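Local coordinates for proximal thread matrix protein 1 (Mytilus galloprovincialis, PDB 4CN9) that probably binds collagen in the matrix of the mussel byssus through two von Willebrand factor type A domains, and binds zinc at a MIDAS motif, at residues A[139-144]-A[177-182]; A[59-64]-A[104-109]; A[300-305]-A[334-339]; A[257-262]-A[326-331]; A[82-87]-A[232-237]. All coordinates share one frame; numbering follows the deposited sequence.

Overall arrangement
The chain carries two von Willebrand factor type A domains. Contacts 1, 2 and 5 lie in the first and contacts 3 and 4 in the second, their centres about 40 Å or more from those of contacts 1 and 2. Contacts 1 and 2 touch at the zinc-bearing rim: contact 2 is buried strand pairing leading to metal ligation, while contact 1, partly buried, ties a loop to a helix start by polar bonds and a water. Contact 3, buried, and contact 4, partly buried, share neighbouring strands 295-302 and 253-260; each has a single hydrogen bond between its segments and one phenylalanine ring in apolar contact. Contact 5, also buried, joins two helices through methyl groups on a flank of the first domain.

Contact 1: residues A[139-144]-A[177-182]; sequences QTEIGT and SNAGAP
T140 and N178 hold each other through a two-bond clasp. N178 OD1 accepts from T140 N at 2.9 Å with an almost straight N-H (169°), and N178 N returns a bond to T140 O at 3.0 Å. The amide of N178 can fold back this way because its CG sits between the backbone N and the carbonyl carbon (chi1 62°). A third bond, from I142 N to S177 OG at 3.3 Å, is weak. Farther along, T144 OG1 works in both directions: it accepts from A181 N at 3.0 Å and donates a hydrogen bond to the anti lone pair of E141 OE1 at 2.8 Å. E141 OE2 is held by G109 N.

A water sits between the helix start and the loop. It accepts from T144 N and donates to A179 O and A181 O, each 2.6 Å from the water oxygen. CA-H...O contacts add to this, G143 CA lying 3.2 Å from A181 O.

T140 lies about 4 Å from the bound zinc, side chain to ion, where the MIDAS of this fold places a threonine. The loop after strand 166-173 is thus tied by directional polar bonds to the metal-proximal turn and to the first turn of helix 142-153.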
# COMPACT_ATOMS: atom_id res chain seq x y z
N GLN A 139 25.68 9.96 5.96
CA GLN A 139 25.08 8.78 5.36
C GLN A 139 23.56 8.88 5.50
O GLN A 139 23.07 9.67 6.31
CB GLN A 139 25.49 7.51 6.11
CG GLN A 139 26.97 7.22 6.19
CD GLN A 139 27.24 5.90 6.89
OE1 GLN A 139 26.39 5.38 7.63
NE2 GLN A 139 28.43 5.34 6.67
N THR A 140 22.83 8.05 4.77
CA THR A 140 21.37 7.98 4.91
C THR A 140 20.91 6.53 5.12
O THR A 140 20.79 5.76 4.17
CB THR A 140 20.67 8.58 3.67
OG1 THR A 140 21.10 9.93 3.49
CG2 THR A 140 19.14 8.56 3.81
N GLU A 141 20.66 6.16 6.38
CA GLU A 141 20.31 4.78 6.70
C GLU A 141 18.82 4.64 6.95
O GLU A 141 18.37 4.55 8.10
CB GLU A 141 21.07 4.31 7.94
CG GLU A 141 22.57 4.35 7.84
CD GLU A 141 23.24 3.95 9.17
OE1 GLU A 141 22.81 2.95 9.78
OE2 GLU A 141 24.17 4.63 9.62
N ILE A 142 18.04 4.60 5.87
CA ILE A 142 16.60 4.50 5.97
C ILE A 142 16.22 3.19 6.68
O ILE A 142 15.33 3.17 7.54
CB ILE A 142 15.94 4.58 4.57
CG1 ILE A 142 16.19 5.97 3.96
CG2 ILE A 142 14.45 4.25 4.66
CD1 ILE A 142 15.47 6.24 2.62
N GLY A 143 16.87 2.10 6.31
CA GLY A 143 16.54 0.81 6.88
C GLY A 143 16.85 0.74 8.36
O GLY A 143 16.09 0.14 9.12
N THR A 144 17.97 1.33 8.78
CA THR A 144 18.33 1.35 10.20
C THR A 144 17.28 2.12 10.97
O THR A 144 16.90 1.74 12.06
CB THR A 144 19.72 1.94 10.44
OG1 THR A 144 20.67 1.21 9.65
CG2 THR A 144 20.12 1.85 11.91
N SER A 177 18.78 5.41 0.47
CA SER A 177 19.42 4.63 1.52
C SER A 177 20.75 4.15 0.97
O SER A 177 20.78 3.53 -0.10
CB SER A 177 18.54 3.44 1.91
OG SER A 177 18.88 2.93 3.19
N ASN A 178 21.85 4.43 1.66
CA ASN A 178 23.17 4.04 1.14
C ASN A 178 24.08 3.40 2.17
O ASN A 178 25.28 3.32 1.95
CB ASN A 178 23.88 5.24 0.50
CG ASN A 178 24.15 6.37 1.49
OD1 ASN A 178 23.82 6.28 2.66
ND2 ASN A 178 24.78 7.43 1.00
N ALA A 179 23.51 2.95 3.28
CA ALA A 179 24.26 2.26 4.32
C ALA A 179 23.29 1.68 5.35
O ALA A 179 22.11 2.00 5.35
CB ALA A 179 25.25 3.21 4.98
N GLY A 180 23.79 0.79 6.20
CA GLY A 180 23.02 0.25 7.30
C GLY A 180 22.09 -0.88 6.91
O GLY A 180 22.29 -1.55 5.90
N ALA A 181 21.06 -1.10 7.73
CA ALA A 181 20.13 -2.19 7.50
C ALA A 181 19.42 -2.05 6.15
O ALA A 181 18.99 -0.96 5.79
CB ALA A 181 19.12 -2.24 8.63
N PRO A 182 19.32 -3.15 5.39
CA PRO A 182 18.61 -3.11 4.10
C PRO A 182 17.15 -2.72 4.31
O PRO A 182 16.47 -3.37 5.09
CB PRO A 182 18.74 -4.55 3.58
CG PRO A 182 19.09 -5.38 4.77
CD PRO A 182 19.86 -4.49 5.69
O HOH W 1 19.74 1.47 6.17

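Contact 2: residues A[59-64]-A[104-109]; sequences LFDDSS and VQFSQG. With ZN (zinc ion), chain C.
Strands 59-61 and 104-106 run parallel, L59 beside V104, F60 beside Q105 and D61 beside F106, with short axes 4.6 Å apart at a crossing of -35°; F60 N to V104 O, F106 N to F60 O and D62 N to F106 O stitch them together. The F106 ring turns in against the neighbouring strand, with D61 CA over one face, 4.0 Å from its centroid. L59 CG approaches the same ring obliquely, and L59 CD1 lies a tight 3.5 Å from V104 CG1.

Toward and beyond the strand ends the contact becomes polar. S107 OG donates to D62 OD1 at 2.7 Å from above the carboxylate plane, while Q105 NE2 reaches D62 OD2 at 2.9 Å, amide and carboxylate planes 88° apart. R135 adds a salt bridge to OD2, which probably favours the charged form of D62.

D61 OD1 accepts from S63 N, closing an Asx turn. D61 OD2 accepts a hydrogen bond from a zinc-bound water. S63 OG donates to D61 OD1 at 2.6 Å, which probably leaves a lone pair for the zinc, 2.2 Å from OG. S65, D174 and three waters complete the site, so D61 serves this MIDAS from the second shell.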
# COMPACT_ATOMS: atom_id res chain seq x y z
N LEU A 59 9.84 9.78 11.22
CA LEU A 59 11.23 9.44 10.94
C LEU A 59 11.80 10.56 10.09
O LEU A 59 11.41 10.75 8.93
CB LEU A 59 11.26 8.09 10.21
CG LEU A 59 12.46 7.14 10.23
CD1 LEU A 59 13.18 7.08 11.58
CD2 LEU A 59 11.95 5.76 9.84
N PHE A 60 12.70 11.32 10.70
CA PHE A 60 13.11 12.65 10.27
C PHE A 60 14.57 12.56 9.80
O PHE A 60 15.46 12.35 10.62
CB PHE A 60 12.97 13.55 11.52
CG PHE A 60 13.22 15.02 11.29
CD1 PHE A 60 14.51 15.51 11.09
CD2 PHE A 60 12.16 15.92 11.36
CE1 PHE A 60 14.72 16.87 10.92
CE2 PHE A 60 12.37 17.28 11.19
CZ PHE A 60 13.64 17.76 10.98
N ASP A 61 14.80 12.69 8.49
CA ASP A 61 16.15 12.68 7.88
C ASP A 61 16.95 13.86 8.42
O ASP A 61 16.51 15.01 8.28
CB ASP A 61 15.98 12.76 6.36
CG ASP A 61 17.30 12.67 5.56
OD1 ASP A 61 18.37 13.14 6.01
OD2 ASP A 61 17.23 12.15 4.43
N ASP A 62 18.09 13.60 9.09
CA ASP A 62 18.97 14.71 9.51
C ASP A 62 20.36 14.63 8.87
O ASP A 62 21.36 14.97 9.48
CB ASP A 62 19.03 14.90 11.04
CG ASP A 62 19.68 13.74 11.80
OD1 ASP A 62 19.95 12.66 11.23
OD2 ASP A 62 19.92 13.92 13.02
N SER A 63 20.38 14.23 7.60
CA SER A 63 21.61 14.19 6.80
C SER A 63 22.10 15.60 6.44
O SER A 63 21.31 16.54 6.32
CB SER A 63 21.41 13.38 5.51
OG SER A 63 20.45 13.98 4.63
N SER A 64 23.41 15.71 6.23
CA SER A 64 24.05 17.00 5.97
C SER A 64 23.60 17.63 4.66
O SER A 64 23.65 18.85 4.51
CB SER A 64 25.58 16.83 5.95
OG SER A 64 25.97 15.93 4.94
N VAL A 104 11.95 10.41 15.59
CA VAL A 104 13.21 9.71 15.50
C VAL A 104 14.02 10.29 14.35
O VAL A 104 13.53 10.36 13.21
CB VAL A 104 12.95 8.22 15.24
CG1 VAL A 104 14.23 7.49 14.89
CG2 VAL A 104 12.24 7.61 16.44
N GLN A 105 15.23 10.76 14.65
CA GLN A 105 16.12 11.31 13.62
C GLN A 105 16.99 10.20 13.05
O GLN A 105 17.40 9.29 13.77
CB GLN A 105 17.03 12.41 14.20
CG GLN A 105 16.29 13.57 14.85
CD GLN A 105 17.17 14.40 15.81
OE1 GLN A 105 16.76 14.71 16.93
NE2 GLN A 105 18.36 14.76 15.37
N PHE A 106 17.28 10.27 11.76
CA PHE A 106 18.12 9.25 11.13
C PHE A 106 18.95 9.85 10.01
O PHE A 106 18.48 10.72 9.25
CB PHE A 106 17.26 8.09 10.59
CG PHE A 106 16.65 8.38 9.24
CD1 PHE A 106 15.43 9.05 9.13
CD2 PHE A 106 17.30 7.99 8.08
CE1 PHE A 106 14.88 9.34 7.88
CE2 PHE A 106 16.76 8.28 6.82
CZ PHE A 106 15.55 8.95 6.73
N SER A 107 20.21 9.41 9.93
CA SER A 107 21.08 9.64 8.78
C SER A 107 22.26 8.69 8.94
O SER A 107 22.23 7.55 8.44
CB SER A 107 21.53 11.12 8.63
OG SER A 107 22.02 11.70 9.83
N GLN A 108 23.28 9.14 9.64
CA GLN A 108 24.30 8.24 10.15
C GLN A 108 23.83 7.81 11.55
O GLN A 108 23.79 8.60 12.51
CB GLN A 108 25.68 8.92 10.17
CG GLN A 108 26.82 7.99 10.56
CD GLN A 108 26.93 7.83 12.06
OE1 GLN A 108 27.17 8.80 12.78
NE2 GLN A 108 26.73 6.61 12.55
N GLY A 109 23.40 6.56 11.64
CA GLY A 109 22.70 6.09 12.82
C GLY A 109 21.37 6.79 13.08
O GLY A 109 20.86 7.60 12.28
ZN ZN C . 20.35 13.69 2.48
O HOH W 2 19.42 11.88 2.90
O HOH W 3 22.27 12.90 2.45
O HOH W 4 20.44 13.38 0.39

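Contact 3: residues A[300-305]-A[334-339]; sequences VTFADR and GQTAIG
Strand 300-302 ends in a turn at A303-R305, and residues 335-337 pass across that turn on their way into helix 338-349, with the CA atoms of A303 and T336 4.4 Å apart. The backbones are joined where A337 N donates to A303 O at 2.7 Å; the donor lies in the carbonyl plane, yet the N-H is well bent, at 132°. A337 occupies the N-cap position and is also the centre of an inverse gamma turn, whose I338 N to T336 O bond is weak.

F302 carries most of the apolar contact. Its ring packs against the start of the helix, I338 CA sitting over the middle of one face, 4.1 Å from the centroid. I338 runs alongside, its CG1 3.8 Å from F302 CE1, and A337 O approaches F302 CB at 3.3 Å. This is the C-terminal edge of the parallel strands in the second von Willebrand factor type A domain; F302 and T336 appear to correspond to F106 and T140, which lie near the zinc of the first. T336 OG1 is bonded to Q372 O.

On the outer side, the Q335 amide lies beside D304, with OE1 3.7 Å from D304 CB and bonded to N374. A water, donating to that OE1, accepts from R305 NH1 at the edge of the guanidinium. R305 NH1 also binds D304 O at 2.9 Å, from above its carbonyl plane.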
# COMPACT_ATOMS: atom_id res chain seq x y z
N VAL A 300 -12.55 -10.66 -16.18
CA VAL A 300 -11.97 -10.25 -17.45
C VAL A 300 -10.87 -11.24 -17.77
O VAL A 300 -10.10 -11.60 -16.89
CB VAL A 300 -11.35 -8.84 -17.36
CG1 VAL A 300 -10.63 -8.45 -18.64
CG2 VAL A 300 -12.42 -7.81 -17.04
N THR A 301 -10.81 -11.72 -19.00
CA THR A 301 -9.71 -12.56 -19.41
C THR A 301 -8.90 -11.88 -20.51
O THR A 301 -9.41 -10.98 -21.21
CB THR A 301 -10.19 -13.94 -19.90
OG1 THR A 301 -11.11 -13.78 -20.97
CG2 THR A 301 -10.86 -14.69 -18.78
N PHE A 302 -7.65 -12.29 -20.65
CA PHE A 302 -6.78 -11.75 -21.69
C PHE A 302 -5.95 -12.83 -22.38
O PHE A 302 -5.55 -13.81 -21.76
CB PHE A 302 -5.90 -10.62 -21.17
CG PHE A 302 -5.05 -10.99 -19.98
CD1 PHE A 302 -3.79 -11.54 -20.15
CD2 PHE A 302 -5.51 -10.76 -18.69
CE1 PHE A 302 -3.01 -11.87 -19.06
CE2 PHE A 302 -4.74 -11.09 -17.59
CZ PHE A 302 -3.49 -11.65 -17.77
N ALA A 303 -5.79 -12.67 -23.69
CA ALA A 303 -4.88 -13.49 -24.47
C ALA A 303 -4.21 -12.50 -25.41
O ALA A 303 -3.46 -11.66 -24.95
CB ALA A 303 -5.63 -14.58 -25.21
N ASP A 304 -4.49 -12.54 -26.71
CA ASP A 304 -3.97 -11.46 -27.56
C ASP A 304 -4.64 -10.13 -27.23
O ASP A 304 -4.02 -9.07 -27.35
CB ASP A 304 -4.12 -11.77 -29.04
CG ASP A 304 -5.51 -12.18 -29.40
OD1 ASP A 304 -6.16 -12.90 -28.60
OD2 ASP A 304 -5.96 -11.75 -30.49
N ARG A 305 -5.91 -10.18 -26.84
CA ARG A 305 -6.65 -8.97 -26.46
C ARG A 305 -7.42 -9.30 -25.19
O ARG A 305 -7.14 -10.32 -24.57
CB ARG A 305 -7.60 -8.54 -27.59
CG ARG A 305 -6.88 -8.08 -28.87
CD ARG A 305 -6.12 -6.78 -28.66
NE ARG A 305 -5.48 -6.29 -29.90
CZ ARG A 305 -4.21 -6.52 -30.26
NH1 ARG A 305 -3.41 -7.27 -29.51
NH2 ARG A 305 -3.73 -6.00 -31.38
N GLY A 334 -1.53 -17.83 -28.17
CA GLY A 334 -0.55 -17.80 -27.10
C GLY A 334 0.11 -16.43 -26.97
O GLY A 334 1.28 -16.26 -27.29
N GLN A 335 -0.69 -15.46 -26.54
CA GLN A 335 -0.22 -14.14 -26.17
C GLN A 335 -0.87 -13.83 -24.83
O GLN A 335 -1.85 -14.47 -24.46
CB GLN A 335 -0.64 -13.09 -27.20
CG GLN A 335 0.15 -13.09 -28.48
CD GLN A 335 -0.36 -12.04 -29.44
OE1 GLN A 335 -0.58 -10.88 -29.06
NE2 GLN A 335 -0.58 -12.45 -30.69
N THR A 336 -0.32 -12.85 -24.12
CA THR A 336 -0.88 -12.42 -22.84
C THR A 336 -0.94 -10.88 -22.78
O THR A 336 0.04 -10.22 -22.44
CB THR A 336 -0.06 -12.97 -21.63
OG1 THR A 336 1.33 -12.98 -21.95
CG2 THR A 336 -0.48 -14.39 -21.29
N ALA A 337 -2.10 -10.32 -23.07
CA ALA A 337 -2.28 -8.88 -23.07
C ALA A 337 -2.71 -8.39 -21.69
O ALA A 337 -3.88 -8.06 -21.47
CB ALA A 337 -3.32 -8.50 -24.11
N ILE A 338 -1.75 -8.37 -20.77
CA ILE A 338 -1.99 -7.92 -19.39
C ILE A 338 -2.51 -6.50 -19.40
O ILE A 338 -3.46 -6.17 -18.68
CB ILE A 338 -0.68 -7.98 -18.57
CG1 ILE A 338 -0.15 -9.41 -18.49
CG2 ILE A 338 -0.87 -7.46 -17.16
CD1 ILE A 338 1.28 -9.49 -18.01
N GLY A 339 -1.92 -5.65 -20.24
CA GLY A 339 -2.37 -4.28 -20.37
C GLY A 339 -3.82 -4.13 -20.78
O GLY A 339 -4.57 -3.31 -20.22
O HOH W 5 -0.53 -8.05 -30.72

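Contact 4: residues A[257-262]-A[326-331]; sequences FVFDAS and DKVTPS. Unlike the reference sequence in segment 326-331: T329 (reference Ser).
A261 and S331 meet through one short, straight hydrogen bond: S331 N points at A261 O from 2.7 Å, nearly along the C=O axis, with 164° at the hydrogen. The place is the rim of the second von Willebrand factor type A domain, where strand 253-260 opens into a D260-x-S262-x-S264 sequence matching the MIDAS signature, and the loop after helix 318-327 runs past it. The touching backbones lie 38° apart in direction. S331 CB, at 3.5 Å, and P330 CB, at 3.6 Å, lie against A261 O beside its bond to the N-H.

Earlier along both segments, F259 and V328 approach from opposite directions. With V328 CG1 anti to the backbone N (chi1 172°), this methyl is carried to the F259 ring, which it meets obliquely at CZ, 4.1 Å away, the single apolar touch of side chains here.

Next out come the residues that fix these groups. M276 and M280 of helix 272-285 pack on F259, and K277 of that helix holds V328 O through its NZ. S331 OG bonds to I333 N, while S262 OG bonds to S264 N. D260 sets the turn on the strand side: its OD2 accepts from D370 N, and its OD1 closes an Asx turn, met by S262 N nearly head-on at 2.8 Å.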
# COMPACT_ATOMS: atom_id res chain seq x y z
N PHE A 257 -11.52 -10.41 -11.10
CA PHE A 257 -10.45 -11.31 -11.53
C PHE A 257 -10.09 -10.95 -12.95
O PHE A 257 -10.94 -10.93 -13.83
CB PHE A 257 -10.90 -12.77 -11.51
CG PHE A 257 -11.18 -13.30 -10.13
CD1 PHE A 257 -10.15 -13.54 -9.26
CD2 PHE A 257 -12.48 -13.58 -9.74
CE1 PHE A 257 -10.41 -14.04 -7.99
CE2 PHE A 257 -12.75 -14.08 -8.48
CZ PHE A 257 -11.71 -14.31 -7.60
N VAL A 258 -8.82 -10.67 -13.17
CA VAL A 258 -8.33 -10.36 -14.50
C VAL A 258 -7.29 -11.42 -14.80
O VAL A 258 -6.17 -11.36 -14.27
CB VAL A 258 -7.69 -8.97 -14.54
CG1 VAL A 258 -7.14 -8.68 -15.93
CG2 VAL A 258 -8.71 -7.91 -14.11
N PHE A 259 -7.67 -12.41 -15.59
CA PHE A 259 -6.78 -13.55 -15.77
C PHE A 259 -6.50 -14.04 -17.19
O PHE A 259 -7.29 -13.87 -18.12
CB PHE A 259 -7.20 -14.71 -14.88
CG PHE A 259 -8.48 -15.38 -15.26
CD1 PHE A 259 -8.49 -16.45 -16.14
CD2 PHE A 259 -9.68 -15.01 -14.65
CE1 PHE A 259 -9.68 -17.10 -16.47
CE2 PHE A 259 -10.87 -15.65 -14.96
CZ PHE A 259 -10.87 -16.70 -15.87
N ASP A 260 -5.31 -14.63 -17.28
CA ASP A 260 -4.70 -15.17 -18.47
C ASP A 260 -5.55 -16.31 -19.02
O ASP A 260 -5.88 -17.24 -18.29
CB ASP A 260 -3.31 -15.66 -18.05
CG ASP A 260 -2.47 -16.18 -19.18
OD1 ASP A 260 -2.96 -16.35 -20.32
OD2 ASP A 260 -1.28 -16.44 -18.89
N ALA A 261 -5.91 -16.21 -20.29
CA ALA A 261 -6.67 -17.27 -20.96
C ALA A 261 -5.97 -17.73 -22.24
O ALA A 261 -6.60 -18.31 -23.13
CB ALA A 261 -8.09 -16.81 -21.27
N SER A 262 -4.67 -17.47 -22.30
CA SER A 262 -3.79 -17.91 -23.38
C SER A 262 -3.70 -19.43 -23.50
O SER A 262 -3.85 -20.17 -22.53
CB SER A 262 -2.38 -17.36 -23.13
OG SER A 262 -1.42 -18.05 -23.92
N ASP A 326 -16.28 -21.21 -14.20
CA ASP A 326 -15.97 -22.51 -14.78
C ASP A 326 -16.28 -22.64 -16.27
O ASP A 326 -15.66 -23.44 -16.98
CB ASP A 326 -16.70 -23.60 -14.01
CG ASP A 326 -15.84 -24.20 -12.91
OD1 ASP A 326 -14.61 -24.07 -12.99
OD2 ASP A 326 -16.40 -24.79 -11.97
N LYS A 327 -17.25 -21.85 -16.74
CA LYS A 327 -17.62 -21.85 -18.15
C LYS A 327 -16.64 -21.10 -19.06
O LYS A 327 -16.70 -21.22 -20.28
CB LYS A 327 -19.02 -21.23 -18.31
CG LYS A 327 -20.16 -22.17 -17.96
CD LYS A 327 -21.52 -21.54 -18.28
CE LYS A 327 -22.57 -21.96 -17.25
NZ LYS A 327 -23.87 -21.24 -17.41
N VAL A 328 -15.74 -20.32 -18.48
CA VAL A 328 -14.82 -19.52 -19.28
C VAL A 328 -13.85 -20.40 -20.06
O VAL A 328 -13.20 -21.27 -19.49
CB VAL A 328 -14.07 -18.49 -18.41
CG1 VAL A 328 -12.98 -17.78 -19.20
CG2 VAL A 328 -15.06 -17.49 -17.85
N THR A 329 -13.78 -20.18 -21.37
CA THR A 329 -12.97 -21.01 -22.27
C THR A 329 -11.65 -20.31 -22.62
O THR A 329 -11.61 -19.10 -22.77
CB THR A 329 -13.71 -21.29 -23.59
OG1 THR A 329 -13.95 -20.06 -24.29
CG2 THR A 329 -15.04 -21.98 -23.33
N PRO A 330 -10.58 -21.08 -22.76
CA PRO A 330 -9.31 -20.45 -23.11
C PRO A 330 -9.22 -20.14 -24.60
O PRO A 330 -9.94 -20.71 -25.40
CB PRO A 330 -8.26 -21.48 -22.70
CG PRO A 330 -8.98 -22.80 -22.73
CD PRO A 330 -10.44 -22.53 -22.49
N SER A 331 -8.33 -19.23 -24.95
CA SER A 331 -8.08 -18.87 -26.33
C SER A 331 -7.13 -19.87 -26.98
O SER A 331 -6.40 -20.58 -26.29
CB SER A 331 -7.48 -17.47 -26.38
OG SER A 331 -7.15 -17.09 -27.70

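Contact 5: residues A[82-87]-A[232-237]; sequences KELVDS and TLLKLV
The flat group that E83 brings to L234 is a carboxylate, and it takes part by one oxygen: OE1 comes 3.8 Å from L234 CD2. No aromatic ring lies in either segment, so nothing is stacked here, and the rest of the meeting is mostly between methyl groups and chain carbons. E83 lays its CB against the same L234 methyl, also at 3.8 Å, its side chain set aslant to that of the leucine.

L234 is the central piece. Its CG is anti to the backbone N (chi1 -174°), which sends both methyls out from helix 234-241 toward the facing helix. CD2 goes to E83, while CD1 slides past L84 in the opposite sense and presses on L84 CD2 at 3.5 Å, tighter than an ordinary van der Waals contact. The same L84 methyl touches V237 CG1 at 3.8 Å, these two side chains crossing at about a right angle. L84 CD2 thus touches L234 and V237, three residues apart and so about one turn along helix 234-241.

S87 borders the patch, its OG 4.1 Å from L234 CD1. The hydroxyl is already engaged, donating to E83 O at 2.6 Å just where helix 73-85 ends. I238, the residue after V237, packs on both L84 and S87, and V237 leads inward to L222 and I200 of the sheet.

Such helix-to-helix packing beside a central sheet belongs to the alpha/beta Rossmann-like fold of von Willebrand factor type A domains, here joining the domain's first long helix to its last.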
# COMPACT_ATOMS: atom_id res chain seq x y z
N LYS A 82 5.09 20.03 13.10
CA LYS A 82 4.20 20.74 14.01
C LYS A 82 2.77 20.78 13.48
O LYS A 82 1.82 20.61 14.23
CB LYS A 82 4.69 22.16 14.24
CG LYS A 82 5.92 22.25 15.07
CD LYS A 82 6.32 23.71 15.30
CE LYS A 82 7.66 23.78 15.98
NZ LYS A 82 8.20 25.17 16.01
N GLU A 83 2.63 21.01 12.18
CA GLU A 83 1.32 21.05 11.57
C GLU A 83 0.62 19.69 11.61
O GLU A 83 -0.59 19.60 11.81
CB GLU A 83 1.44 21.58 10.13
CG GLU A 83 1.83 23.05 10.11
CD GLU A 83 2.36 23.51 8.77
OE1 GLU A 83 2.19 22.78 7.78
OE2 GLU A 83 2.94 24.61 8.71
N LEU A 84 1.40 18.62 11.45
CA LEU A 84 0.89 17.26 11.63
C LEU A 84 0.32 17.06 13.02
O LEU A 84 -0.79 16.55 13.18
CB LEU A 84 2.00 16.23 11.41
CG LEU A 84 2.58 16.20 9.99
CD1 LEU A 84 3.78 15.28 9.91
CD2 LEU A 84 1.49 15.77 9.00
N VAL A 85 1.10 17.42 14.03
CA VAL A 85 0.67 17.30 15.41
C VAL A 85 -0.69 17.98 15.62
O VAL A 85 -1.59 17.42 16.25
CB VAL A 85 1.68 17.93 16.36
CG1 VAL A 85 1.10 18.04 17.77
CG2 VAL A 85 2.98 17.11 16.36
N ASP A 86 -0.84 19.17 15.06
CA ASP A 86 -2.07 19.96 15.23
C ASP A 86 -3.22 19.45 14.37
O ASP A 86 -4.32 19.99 14.44
CB ASP A 86 -1.79 21.44 14.92
CG ASP A 86 -1.16 22.18 16.09
OD1 ASP A 86 -1.17 21.63 17.22
OD2 ASP A 86 -0.66 23.31 15.90
N SER A 87 -2.96 18.42 13.58
CA SER A 87 -3.99 17.80 12.74
C SER A 87 -4.69 16.60 13.41
O SER A 87 -5.72 16.11 12.92
CB SER A 87 -3.37 17.35 11.42
OG SER A 87 -2.71 18.44 10.78
N THR A 232 2.29 21.94 1.10
CA THR A 232 1.29 21.55 0.11
C THR A 232 0.95 20.06 0.22
O THR A 232 0.03 19.58 -0.44
CB THR A 232 1.74 21.88 -1.33
OG1 THR A 232 2.84 21.06 -1.71
CG2 THR A 232 2.12 23.36 -1.45
N LEU A 233 1.67 19.33 1.06
CA LEU A 233 1.43 17.90 1.19
C LEU A 233 0.63 17.58 2.44
O LEU A 233 0.24 16.43 2.65
CB LEU A 233 2.75 17.12 1.22
CG LEU A 233 3.72 17.27 0.05
CD1 LEU A 233 4.95 16.41 0.29
CD2 LEU A 233 3.08 16.91 -1.29
N LEU A 234 0.38 18.58 3.28
CA LEU A 234 -0.23 18.33 4.59
C LEU A 234 -1.55 17.57 4.48
O LEU A 234 -1.76 16.54 5.16
CB LEU A 234 -0.45 19.64 5.37
CG LEU A 234 -0.95 19.49 6.80
CD1 LEU A 234 -0.01 18.62 7.64
CD2 LEU A 234 -1.12 20.87 7.45
N LYS A 235 -2.45 18.06 3.63
CA LYS A 235 -3.78 17.45 3.53
C LYS A 235 -3.69 16.00 3.08
O LYS A 235 -4.36 15.13 3.63
CB LYS A 235 -4.68 18.24 2.56
CG LYS A 235 -5.98 17.52 2.25
CD LYS A 235 -6.96 18.40 1.49
CE LYS A 235 -8.33 17.71 1.35
NZ LYS A 235 -8.24 16.37 0.72
N LEU A 236 -2.84 15.75 2.09
CA LEU A 236 -2.60 14.40 1.58
C LEU A 236 -2.06 13.45 2.65
O LEU A 236 -2.46 12.29 2.72
CB LEU A 236 -1.62 14.47 0.41
CG LEU A 236 -2.14 15.15 -0.86
CD1 LEU A 236 -1.03 15.34 -1.89
CD2 LEU A 236 -3.28 14.35 -1.46
N VAL A 237 -1.14 13.94 3.48
CA VAL A 237 -0.56 13.11 4.51
C VAL A 237 -1.60 12.75 5.55
O VAL A 237 -1.68 11.61 5.99
CB VAL A 237 0.66 13.78 5.17
CG1 VAL A 237 1.13 13.01 6.38
CG2 VAL A 237 1.80 13.91 4.16